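Local coordinates for MHC class I protein (Ginglymostoma cirratum, PDB 6LUP), which pairs with a second protein chain, holds a peptide in its groove and probably presents it to T cells, as MHC class I molecules do, at residues 7-12 with 19-24; 39-44 with 60-65; 90-95 with 111-116. All blocks are in the same frame, centred on the assembly; numbering follows the deposited sequence.

Contact 1: residues 7-12 with 19-24; sequences YFFTWS and PEFVAV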
loop_
_atom_site.group_PDB
_atom_site.type_symbol
_atom_site.label_atom_id
_atom_site.label_comp_id
_atom_site.label_asym_id
_atom_site.label_seq_id
_atom_site.Cartn_x
_atom_site.Cartn_y
_atom_site.Cartn_z
ATOM N N TYR A 7 -0.938 -9.051 -6.614
ATOM C CA TYR A 7 -1.220 -9.686 -5.328
ATOM C C TYR A 7 -0.018 -9.628 -4.392
ATOM O O TYR A 7 1.125 -9.776 -4.831
ATOM C CB TYR A 7 -1.630 -11.136 -5.536
ATOM C CG TYR A 7 -3.032 -11.302 -6.046
ATOM C CD1 TYR A 7 -3.309 -11.272 -7.414
ATOM C CD2 TYR A 7 -4.092 -11.491 -5.161
ATOM C CE1 TYR A 7 -4.602 -11.433 -7.884
ATOM C CE2 TYR A 7 -5.389 -11.651 -5.622
ATOM C CZ TYR A 7 -5.637 -11.622 -6.981
ATOM O OH TYR A 7 -6.922 -11.779 -7.435
ATOM N N PHE A 8 -0.289 -9.427 -3.103
ATOM C CA PHE A 8 0.756 -9.286 -2.088
ATOM C C PHE A 8 0.494 -10.256 -0.947
ATOM O O PHE A 8 -0.536 -10.166 -0.276
ATOM C CB PHE A 8 0.819 -7.842 -1.563
ATOM C CG PHE A 8 1.099 -6.822 -2.632
ATOM C CD1 PHE A 8 0.091 -6.396 -3.498
ATOM C CD2 PHE A 8 2.376 -6.297 -2.793
ATOM C CE1 PHE A 8 0.352 -5.472 -4.502
ATOM C CE2 PHE A 8 2.643 -5.368 -3.792
ATOM C CZ PHE A 8 1.630 -4.955 -4.646
ATOM N N PHE A 9 1.423 -11.188 -0.746
ATOM C CA PHE A 9 1.291 -12.228 0.268
ATOM C C PHE A 9 2.298 -11.983 1.382
ATOM O O PHE A 9 3.487 -11.814 1.110
ATOM C CB PHE A 9 1.595 -13.606 -0.325
ATOM C CG PHE A 9 0.713 -14.010 -1.476
ATOM C CD1 PHE A 9 0.828 -13.396 -2.720
ATOM C CD2 PHE A 9 -0.185 -15.058 -1.335
ATOM C CE1 PHE A 9 0.031 -13.798 -3.787
ATOM C CE2 PHE A 9 -0.982 -15.468 -2.397
ATOM C CZ PHE A 9 -0.879 -14.836 -3.624
ATOM N N THR A 10 1.832 -11.974 2.629
ATOM C CA THR A 10 2.735 -11.870 3.775
ATOM C C THR A 10 2.505 -13.014 4.757
ATOM O O THR A 10 1.397 -13.189 5.271
ATOM C CB THR A 10 2.595 -10.522 4.513
ATOM O OG1 THR A 10 2.811 -9.449 3.594
ATOM C CG2 THR A 10 3.608 -10.411 5.647
ATOM N N TRP A 11 3.560 -13.788 4.997
ATOM C CA TRP A 11 3.573 -14.791 6.054
ATOM C C TRP A 11 4.432 -14.295 7.212
ATOM O O TRP A 11 5.602 -13.946 7.028
ATOM C CB TRP A 11 4.123 -16.122 5.546
ATOM C CG TRP A 11 3.275 -16.803 4.516
ATOM C CD1 TRP A 11 2.311 -17.742 4.742
ATOM C CD2 TRP A 11 3.328 -16.618 3.094
ATOM N NE1 TRP A 11 1.756 -18.152 3.553
ATOM C CE2 TRP A 11 2.361 -17.480 2.525
ATOM C CE3 TRP A 11 4.098 -15.811 2.245
ATOM C CZ2 TRP A 11 2.140 -17.554 1.143
ATOM C CZ3 TRP A 11 3.880 -15.890 0.871
ATOM C CH2 TRP A 11 2.908 -16.757 0.336
ATOM N N SER A 12 3.840 -14.253 8.402
ATOM C CA SER A 12 4.553 -13.859 9.616
ATOM C C SER A 12 4.672 -15.017 10.587
ATOM O O SER A 12 3.800 -15.885 10.649
ATOM C CB SER A 12 3.851 -12.694 10.314
ATOM O OG SER A 12 3.854 -11.537 9.504
ATOM N N PRO A 19 -2.137 -11.638 11.905
ATOM C CA PRO A 19 -2.421 -13.000 11.448
ATOM C C PRO A 19 -1.206 -13.601 10.749
ATOM O O PRO A 19 -0.476 -12.885 10.063
ATOM C CB PRO A 19 -3.558 -12.803 10.443
ATOM C CG PRO A 19 -4.236 -11.555 10.885
ATOM C CD PRO A 19 -3.139 -10.675 11.408
ATOM N N GLU A 20 -0.999 -14.904 10.926
ATOM C CA GLU A 20 0.180 -15.598 10.385
ATOM C C GLU A 20 0.312 -15.517 8.858
ATOM O O GLU A 20 1.415 -15.645 8.311
ATOM C CB GLU A 20 0.182 -17.061 10.830
ATOM C CG GLU A 20 0.294 -17.259 12.333
ATOM C CD GLU A 20 0.368 -18.722 12.716
ATOM O OE1 GLU A 20 -0.512 -19.182 13.472
ATOM O OE2 GLU A 20 1.297 -19.419 12.255
ATOM N N PHE A 21 -0.823 -15.320 8.188
ATOM C CA PHE A 21 -0.871 -15.139 6.750
ATOM C C PHE A 21 -1.917 -14.093 6.404
ATOM O O PHE A 21 -3.049 -14.147 6.880
ATOM C CB PHE A 21 -1.194 -16.462 6.056
ATOM C CG PHE A 21 -1.252 -16.369 4.552
ATOM C CD1 PHE A 21 -0.277 -15.670 3.840
ATOM C CD2 PHE A 21 -2.271 -17.002 3.846
ATOM C CE1 PHE A 21 -0.328 -15.592 2.457
ATOM C CE2 PHE A 21 -2.323 -16.935 2.463
ATOM C CZ PHE A 21 -1.351 -16.230 1.767
ATOM N N VAL A 22 -1.516 -13.135 5.578
ATOM C CA VAL A 22 -2.427 -12.134 5.039
ATOM C C VAL A 22 -2.054 -11.821 3.592
ATOM O O VAL A 22 -0.898 -11.521 3.281
ATOM C CB VAL A 22 -2.490 -10.856 5.910
ATOM C CG1 VAL A 22 -1.097 -10.393 6.302
ATOM C CG2 VAL A 22 -3.252 -9.744 5.200
ATOM N N ALA A 23 -3.046 -11.926 2.715
ATOM C CA ALA A 23 -2.880 -11.591 1.312
ATOM C C ALA A 23 -3.894 -10.541 0.893
ATOM O O ALA A 23 -5.022 -10.509 1.393
ATOM C CB ALA A 23 -3.019 -12.832 0.452
ATOM N N VAL A 24 -3.480 -9.676 -0.024
ATOM C CA VAL A 24 -4.353 -8.637 -0.558
ATOM C C VAL A 24 -4.243 -8.593 -2.073
ATOM O O VAL A 24 -3.175 -8.857 -2.625
ATOM C CB VAL A 24 -4.022 -7.244 0.024
ATOM C CG1 VAL A 24 -4.464 -7.155 1.474
ATOM C CG2 VAL A 24 -2.537 -6.930 -0.114
HETATM O O HOH W 1 0.322 -8.809 2.711
HETATM O O HOH W 2 1.621 -12.190 8.002
HETATM O O HOH W 3 3.717 -18.516 10.946
#
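F21 lies flat against the indole of W11. The five-membered ring of W11 and the F21 ring form an offset stack, with centroids 4.1 Å apart and planes at 10°; the overlap is displaced toward the rims, where F21 CE1 comes 3.3 Å from W11 CE2. The swing of F21 CG to the side opposite its own N (chi1 -179°) carries the ring across to the neighbouring strand, over W11 and up to F9, whose CD2 meets F21 CZ at 3.5 Å. F9, W11, F21 and A23 thus share one face of the sheet, under helix 55-82, whose L65 touches F9, F21 and A23. F8, T10, V22 and V24 occupy the reverse face, against the chain of another protein. There V24 CG2 packs on F8 CB at 3.8 Å. In the backbone, F8 N donates to V24 O at 3.0 Å, and V24 N returns a bond of equal length. The antiparallel ladder continues through T10 and V22 to S12 N, which donates to E20 O at 2.8 Å. Next to it, one water donates to T10 O and P19 O and accepts from S12 OG. The chemistry therefore divides: aromatic and apolar contacts make the groove face a tightly packed layer, while the backbone N and O atoms of F8, T10, V22 and V24 pair across the strands and a water carries the bonding on to P19 O.

Contact 2: residues 39-44 with 60-65; sequences RKEMIP and RETQTL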
loop_
_atom_site.group_PDB
_atom_site.type_symbol
_atom_site.label_atom_id
_atom_site.label_comp_id
_atom_site.label_asym_id
_atom_site.label_seq_id
_atom_site.Cartn_x
_atom_site.Cartn_y
_atom_site.Cartn_z
ATOM N N ARG A 39 -9.707 -15.925 9.333
ATOM C CA ARG A 39 -10.998 -16.148 8.685
ATOM C C ARG A 39 -10.929 -17.260 7.638
ATOM O O ARG A 39 -11.923 -17.945 7.393
ATOM C CB ARG A 39 -11.510 -14.861 8.043
ATOM C CG ARG A 39 -13.014 -14.838 7.857
ATOM C CD ARG A 39 -13.420 -13.956 6.696
ATOM N NE ARG A 39 -14.816 -14.191 6.322
ATOM C CZ ARG A 39 -15.803 -13.314 6.497
ATOM N NH1 ARG A 39 -15.560 -12.125 7.036
ATOM N NH2 ARG A 39 -17.039 -13.628 6.120
ATOM N N LYS A 40 -9.760 -17.409 7.016
ATOM C CA LYS A 40 -9.477 -18.475 6.034
ATOM C C LYS A 40 -10.397 -18.487 4.805
ATOM O O LYS A 40 -10.681 -19.543 4.233
ATOM C CB LYS A 40 -9.458 -19.853 6.713
ATOM C CG LYS A 40 -8.467 -19.988 7.860
ATOM C CD LYS A 40 -8.298 -21.454 8.250
ATOM C CE LYS A 40 -7.807 -21.609 9.681
ATOM N NZ LYS A 40 -6.403 -21.143 9.859
ATOM N N GLU A 41 -10.854 -17.303 4.403
ATOM C CA GLU A 41 -11.685 -17.140 3.207
ATOM C C GLU A 41 -11.275 -15.889 2.442
ATOM O O GLU A 41 -10.905 -14.877 3.040
ATOM C CB GLU A 41 -13.165 -17.041 3.572
ATOM C CG GLU A 41 -13.771 -18.324 4.104
ATOM C CD GLU A 41 -15.202 -18.148 4.581
ATOM O OE1 GLU A 41 -15.522 -17.077 5.148
ATOM O OE2 GLU A 41 -16.009 -19.090 4.392
ATOM N N MET A 42 -11.331 -15.964 1.117
ATOM C CA MET A 42 -11.108 -14.786 0.293
ATOM C C MET A 42 -12.381 -13.950 0.305
ATOM O O MET A 42 -13.460 -14.457 0.009
ATOM C CB MET A 42 -10.738 -15.178 -1.137
ATOM C CG MET A 42 -10.437 -13.984 -2.023
ATOM S SD MET A 42 -8.835 -13.252 -1.645
ATOM C CE MET A 42 -7.860 -13.902 -3.000
ATOM N N ILE A 43 -12.257 -12.678 0.663
ATOM C CA ILE A 43 -13.428 -11.810 0.799
ATOM C C ILE A 43 -13.278 -10.540 -0.035
ATOM O O ILE A 43 -12.161 -10.077 -0.264
ATOM C CB ILE A 43 -13.709 -11.453 2.278
ATOM C CG1 ILE A 43 -12.548 -10.644 2.884
ATOM C CG2 ILE A 43 -13.984 -12.721 3.088
ATOM C CD1 ILE A 43 -12.864 -9.968 4.203
ATOM N N PRO A 44 -14.404 -9.978 -0.505
ATOM C CA PRO A 44 -14.352 -8.714 -1.245
ATOM C C PRO A 44 -14.042 -7.525 -0.350
ATOM O O PRO A 44 -14.494 -7.464 0.795
ATOM C CB PRO A 44 -15.765 -8.573 -1.818
ATOM C CG PRO A 44 -16.621 -9.417 -0.943
ATOM C CD PRO A 44 -15.760 -10.549 -0.474
ATOM N N ARG A 60 -13.289 -20.800 -5.382
ATOM C CA ARG A 60 -11.977 -21.100 -5.954
ATOM C C ARG A 60 -10.867 -20.221 -5.381
ATOM O O ARG A 60 -9.782 -20.716 -5.060
ATOM C CB ARG A 60 -11.994 -20.990 -7.478
ATOM C CG ARG A 60 -10.644 -21.291 -8.117
ATOM C CD ARG A 60 -10.477 -20.593 -9.451
ATOM N NE ARG A 60 -10.835 -19.172 -9.384
ATOM C CZ ARG A 60 -11.923 -18.637 -9.944
ATOM N NH1 ARG A 60 -12.780 -19.395 -10.628
ATOM N NH2 ARG A 60 -12.146 -17.335 -9.823
ATOM N N GLU A 61 -11.129 -18.920 -5.264
ATOM C CA GLU A 61 -10.128 -18.000 -4.716
ATOM C C GLU A 61 -9.756 -18.362 -3.275
ATOM O O GLU A 61 -8.587 -18.261 -2.888
ATOM C CB GLU A 61 -10.576 -16.536 -4.815
ATOM C CG GLU A 61 -10.707 -15.993 -6.231
ATOM C CD GLU A 61 -9.470 -16.228 -7.080
ATOM O OE1 GLU A 61 -8.451 -15.529 -6.866
ATOM O OE2 GLU A 61 -9.529 -17.111 -7.972
ATOM N N THR A 62 -10.744 -18.803 -2.500
ATOM C CA THR A 62 -10.513 -19.239 -1.126
ATOM C C THR A 62 -9.606 -20.476 -1.106
ATOM O O THR A 62 -8.639 -20.531 -0.348
ATOM C CB THR A 62 -11.846 -19.495 -0.382
ATOM O OG1 THR A 62 -12.518 -18.248 -0.158
ATOM C CG2 THR A 62 -11.607 -20.156 0.952
ATOM N N GLN A 63 -9.907 -21.445 -1.964
ATOM C CA GLN A 63 -9.121 -22.675 -2.059
ATOM C C GLN A 63 -7.660 -22.421 -2.449
ATOM O O GLN A 63 -6.743 -23.029 -1.885
ATOM C CB GLN A 63 -9.773 -23.651 -3.043
ATOM C CG GLN A 63 -9.012 -24.953 -3.235
ATOM C CD GLN A 63 -8.960 -25.805 -1.977
ATOM O OE1 GLN A 63 -9.991 -26.143 -1.399
ATOM N NE2 GLN A 63 -7.756 -26.163 -1.553
ATOM N N THR A 64 -7.454 -21.525 -3.410
ATOM C CA THR A 64 -6.122 -21.152 -3.867
ATOM C C THR A 64 -5.291 -20.633 -2.689
ATOM O O THR A 64 -4.153 -21.068 -2.463
ATOM C CB THR A 64 -6.207 -20.070 -4.965
ATOM O OG1 THR A 64 -6.920 -20.585 -6.095
ATOM C CG2 THR A 64 -4.826 -19.609 -5.404
ATOM N N LEU A 65 -5.880 -19.709 -1.938
ATOM C CA LEU A 65 -5.193 -19.078 -0.825
ATOM C C LEU A 65 -4.986 -20.052 0.328
ATOM O O LEU A 65 -4.009 -19.945 1.073
ATOM C CB LEU A 65 -5.933 -17.816 -0.378
ATOM C CG LEU A 65 -5.532 -16.483 -1.035
ATOM C CD1 LEU A 65 -4.158 -16.030 -0.572
ATOM C CD2 LEU A 65 -5.565 -16.552 -2.556
#
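M42 reaches across to helix 55-82 and lays its chain over E61 and L65. Its CG meets E61 CB at 3.8 Å, the two side chains running alongside and pointing the same way, and its terminal CE touches L65 CD2 at 3.5 Å. The path to that methyl is bent: CG leaves on the side opposite the backbone N (chi1 -178°), then chi2 of 74° turns the thioether toward L65. This is the largest burial of the contact, with T62 next. T62 presents its hydroxyl to the loop, and M42 N donates to T62 OG1 at 2.9 Å with an N-H...O angle of 160°. The same OG1 is hydrogen-bonded to W58 O in its own helix, joining helix backbone to loop backbone. Its methyl, T62 CG2, rests on K40 O at 3.5 Å, a carbonyl oxygen hydrogen-bonded by R66 NE. Beyond CB the E61 chain bends at chi2, and its carboxylate has other partners: OE1 binds the backbone of the bound peptide, while OE2, in a salt bridge with R60, accepts from both NE and NH2 and lies in the guanidinium plane. The carboxylate is thus shared between R60 and the peptide backbone. The arrangement belongs to the peptide-binding platform of the MHC class I fold, where helix 55-82 rests on the edge of the antiparallel floor as one wall of the groove.

Contact 3: residues 90-95 with 111-116; sequences HTYQLM and VQHAWD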
loop_
_atom_site.group_PDB
_atom_site.type_symbol
_atom_site.label_atom_id
_atom_site.label_comp_id
_atom_site.label_asym_id
_atom_site.label_seq_id
_atom_site.Cartn_x
_atom_site.Cartn_y
_atom_site.Cartn_z
ATOM N N HIS A 90 10.139 -13.694 12.136
ATOM C CA HIS A 90 10.491 -13.858 10.723
ATOM C C HIS A 90 9.318 -13.723 9.748
ATOM O O HIS A 90 8.158 -13.883 10.126
ATOM C CB HIS A 90 11.230 -15.181 10.511
ATOM C CG HIS A 90 12.513 -15.270 11.274
ATOM N ND1 HIS A 90 13.623 -14.519 10.952
ATOM C CD2 HIS A 90 12.857 -16.005 12.359
ATOM C CE1 HIS A 90 14.600 -14.794 11.799
ATOM N NE2 HIS A 90 14.161 -15.692 12.662
ATOM N N THR A 91 9.649 -13.433 8.492
ATOM C CA THR A 91 8.667 -13.086 7.471
ATOM C C THR A 91 8.978 -13.748 6.131
ATOM O O THR A 91 10.144 -13.892 5.749
ATOM C CB THR A 91 8.619 -11.554 7.271
ATOM O OG1 THR A 91 8.225 -10.929 8.495
ATOM C CG2 THR A 91 7.628 -11.158 6.196
ATOM N N TYR A 92 7.927 -14.158 5.431
ATOM C CA TYR A 92 8.030 -14.472 4.016
ATOM C C TYR A 92 7.075 -13.575 3.231
ATOM O O TYR A 92 5.982 -13.254 3.703
ATOM C CB TYR A 92 7.725 -15.945 3.748
ATOM C CG TYR A 92 8.238 -16.436 2.408
ATOM C CD1 TYR A 92 9.524 -16.961 2.278
ATOM C CD2 TYR A 92 7.442 -16.368 1.267
ATOM C CE1 TYR A 92 9.999 -17.408 1.055
ATOM C CE2 TYR A 92 7.907 -16.811 0.040
ATOM C CZ TYR A 92 9.185 -17.334 -0.062
ATOM O OH TYR A 92 9.647 -17.778 -1.282
ATOM N N GLN A 93 7.497 -13.161 2.040
ATOM C CA GLN A 93 6.677 -12.299 1.197
ATOM C C GLN A 93 6.673 -12.756 -0.252
ATOM O O GLN A 93 7.687 -13.237 -0.760
ATOM C CB GLN A 93 7.154 -10.852 1.286
ATOM C CG GLN A 93 6.839 -10.180 2.610
ATOM C CD GLN A 93 7.631 -8.909 2.812
ATOM O OE1 GLN A 93 8.821 -8.943 3.127
ATOM N NE2 GLN A 93 6.972 -7.774 2.634
ATOM N N LEU A 94 5.524 -12.602 -0.904
ATOM C CA LEU A 94 5.389 -12.900 -2.323
ATOM C C LEU A 94 4.663 -11.761 -3.016
ATOM O O LEU A 94 3.625 -11.305 -2.548
ATOM C CB LEU A 94 4.618 -14.203 -2.533
ATOM C CG LEU A 94 4.734 -14.965 -3.857
ATOM C CD1 LEU A 94 3.726 -16.099 -3.871
ATOM C CD2 LEU A 94 4.523 -14.098 -5.082
ATOM N N MET A 95 5.222 -11.310 -4.131
ATOM C CA MET A 95 4.593 -10.328 -4.996
ATOM C C MET A 95 4.449 -10.933 -6.371
ATOM O O MET A 95 5.445 -11.352 -6.963
ATOM C CB MET A 95 5.506 -9.124 -5.164
ATOM C CG MET A 95 5.227 -7.952 -4.260
ATOM S SD MET A 95 6.531 -6.713 -4.446
ATOM C CE MET A 95 6.125 -6.022 -6.053
ATOM N N VAL A 111 6.940 -12.127 -10.680
ATOM C CA VAL A 111 6.738 -12.867 -9.443
ATOM C C VAL A 111 8.040 -12.782 -8.644
ATOM O O VAL A 111 9.103 -13.183 -9.120
ATOM C CB VAL A 111 6.231 -14.321 -9.671
ATOM C CG1 VAL A 111 7.131 -15.100 -10.619
ATOM C CG2 VAL A 111 6.062 -15.057 -8.350
ATOM N N GLN A 112 7.939 -12.215 -7.445
ATOM C CA GLN A 112 9.094 -11.933 -6.597
ATOM C C GLN A 112 8.845 -12.454 -5.193
ATOM O O GLN A 112 7.773 -12.240 -4.625
ATOM C CB GLN A 112 9.362 -10.428 -6.535
ATOM C CG GLN A 112 9.758 -9.793 -7.857
ATOM C CD GLN A 112 9.508 -8.297 -7.888
ATOM O OE1 GLN A 112 8.961 -7.772 -8.857
ATOM N NE2 GLN A 112 9.901 -7.600 -6.821
ATOM N N HIS A 113 9.843 -13.135 -4.642
ATOM C CA HIS A 113 9.760 -13.681 -3.295
ATOM C C HIS A 113 10.802 -13.022 -2.397
ATOM O O HIS A 113 11.903 -12.683 -2.848
ATOM C CB HIS A 113 9.991 -15.191 -3.307
ATOM C CG HIS A 113 9.062 -15.950 -4.202
ATOM N ND1 HIS A 113 8.254 -16.967 -3.740
ATOM C CD2 HIS A 113 8.826 -15.860 -5.533
ATOM C CE1 HIS A 113 7.556 -17.464 -4.746
ATOM N NE2 HIS A 113 7.884 -16.809 -5.845
ATOM N N ALA A 114 10.447 -12.838 -1.128
ATOM C CA ALA A 114 11.368 -12.267 -0.154
ATOM C C ALA A 114 11.327 -12.982 1.183
ATOM O O ALA A 114 10.265 -13.391 1.662
ATOM C CB ALA A 114 11.104 -10.790 0.047
ATOM N N TRP A 115 12.512 -13.115 1.767
ATOM C CA TRP A 115 12.699 -13.671 3.094
ATOM C C TRP A 115 13.205 -12.554 4.000
ATOM O O TRP A 115 14.180 -11.872 3.672
ATOM C CB TRP A 115 13.689 -14.836 3.016
ATOM C CG TRP A 115 14.386 -15.182 4.293
ATOM C CD1 TRP A 115 15.712 -15.029 4.560
ATOM C CD2 TRP A 115 13.802 -15.751 5.473
ATOM N NE1 TRP A 115 15.995 -15.463 5.831
ATOM C CE2 TRP A 115 14.839 -15.909 6.416
ATOM C CE3 TRP A 115 12.503 -16.141 5.828
ATOM C CZ2 TRP A 115 14.625 -16.440 7.689
ATOM C CZ3 TRP A 115 12.288 -16.670 7.101
ATOM C CH2 TRP A 115 13.347 -16.813 8.012
ATOM N N ASP A 116 12.520 -12.359 5.125
ATOM C CA ASP A 116 12.808 -11.257 6.050
ATOM C C ASP A 116 13.018 -9.930 5.317
ATOM O O ASP A 116 14.001 -9.228 5.548
ATOM C CB ASP A 116 14.007 -11.590 6.952
ATOM C CG ASP A 116 13.639 -12.507 8.112
ATOM O OD1 ASP A 116 12.439 -12.780 8.316
ATOM O OD2 ASP A 116 14.556 -12.954 8.828
HETATM O O HOH W 4 9.856 -11.516 3.880
#
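Y92 crosses to the partner strand and its hydroxyl meets H113. CG stands opposite the backbone N (chi1 -161°), which sends the ring toward strand 108-115. From CB, which is 4.2 Å from A114 O, the ring passes that carbonyl oxygen, which sits over one face, offset toward the rim, with CG and CD1 both 3.7 Å from it. Farther out, CE2 and CZ each approach H113 ND1, and at the tip Y92 OH is hydrogen-bonded to H113 ND1 at 2.9 Å; either could be the donor. The two rings meet rim to rim, with Y92 OH near the plane of the imidazole; L94 CG covers one imidazole face, 4.1 Å from the ring centroid and 18° off its normal. These three residues lie on one face of the sheet with W115. At the end of the strand pair, D116 turns its carboxylate back to T91 and H90. D116 OD1 takes T91 N at 2.9 Å, and OD2 takes H90 ND1 at 2.8 Å on its syn lone pair, with imidazole and carboxylate planes 14° apart. H90 NE2 is hydrogen-bonded to G87 O, which can only accept, so both ring nitrogens appear to carry hydrogen, consistent with a protonated H90 beside an ionised D116. Backbone bonds from D116 N to T91 O and those pairing Q93 with A114 and M95 with Q112 make up the ladder. The hairpin lies between strands 3-12 and 118-124; Y92 meets W71 of helix 55-82 and H113 meets W144 of helix 135-146, while Q93, M95 and A114 face the chain of another protein.

All three contacts lie in the peptide-binding platform and follow one another in series along the chain: contact 1, then contact 2, then contact 3. Contacts 1 and 3 are hairpins of the same antiparallel sheet, their centres about 10 Å apart, and neighbouring strands 3-12 and 91-100 join them through probable backbone hydrogen bonds (W11 N to Y92 O, F9 N to L94 O). Contact 2 sits at the sheet's edge, its centre about 12 Å from that of contact 1; the L65 side chain packs into both. Contacts 2 and 3 do not touch, their nearest atoms being about 9 Å apart. Contacts 1 and 3 build the floor, and contact 2 joins helix 55-82, one wall of the groove, to the floor's edge.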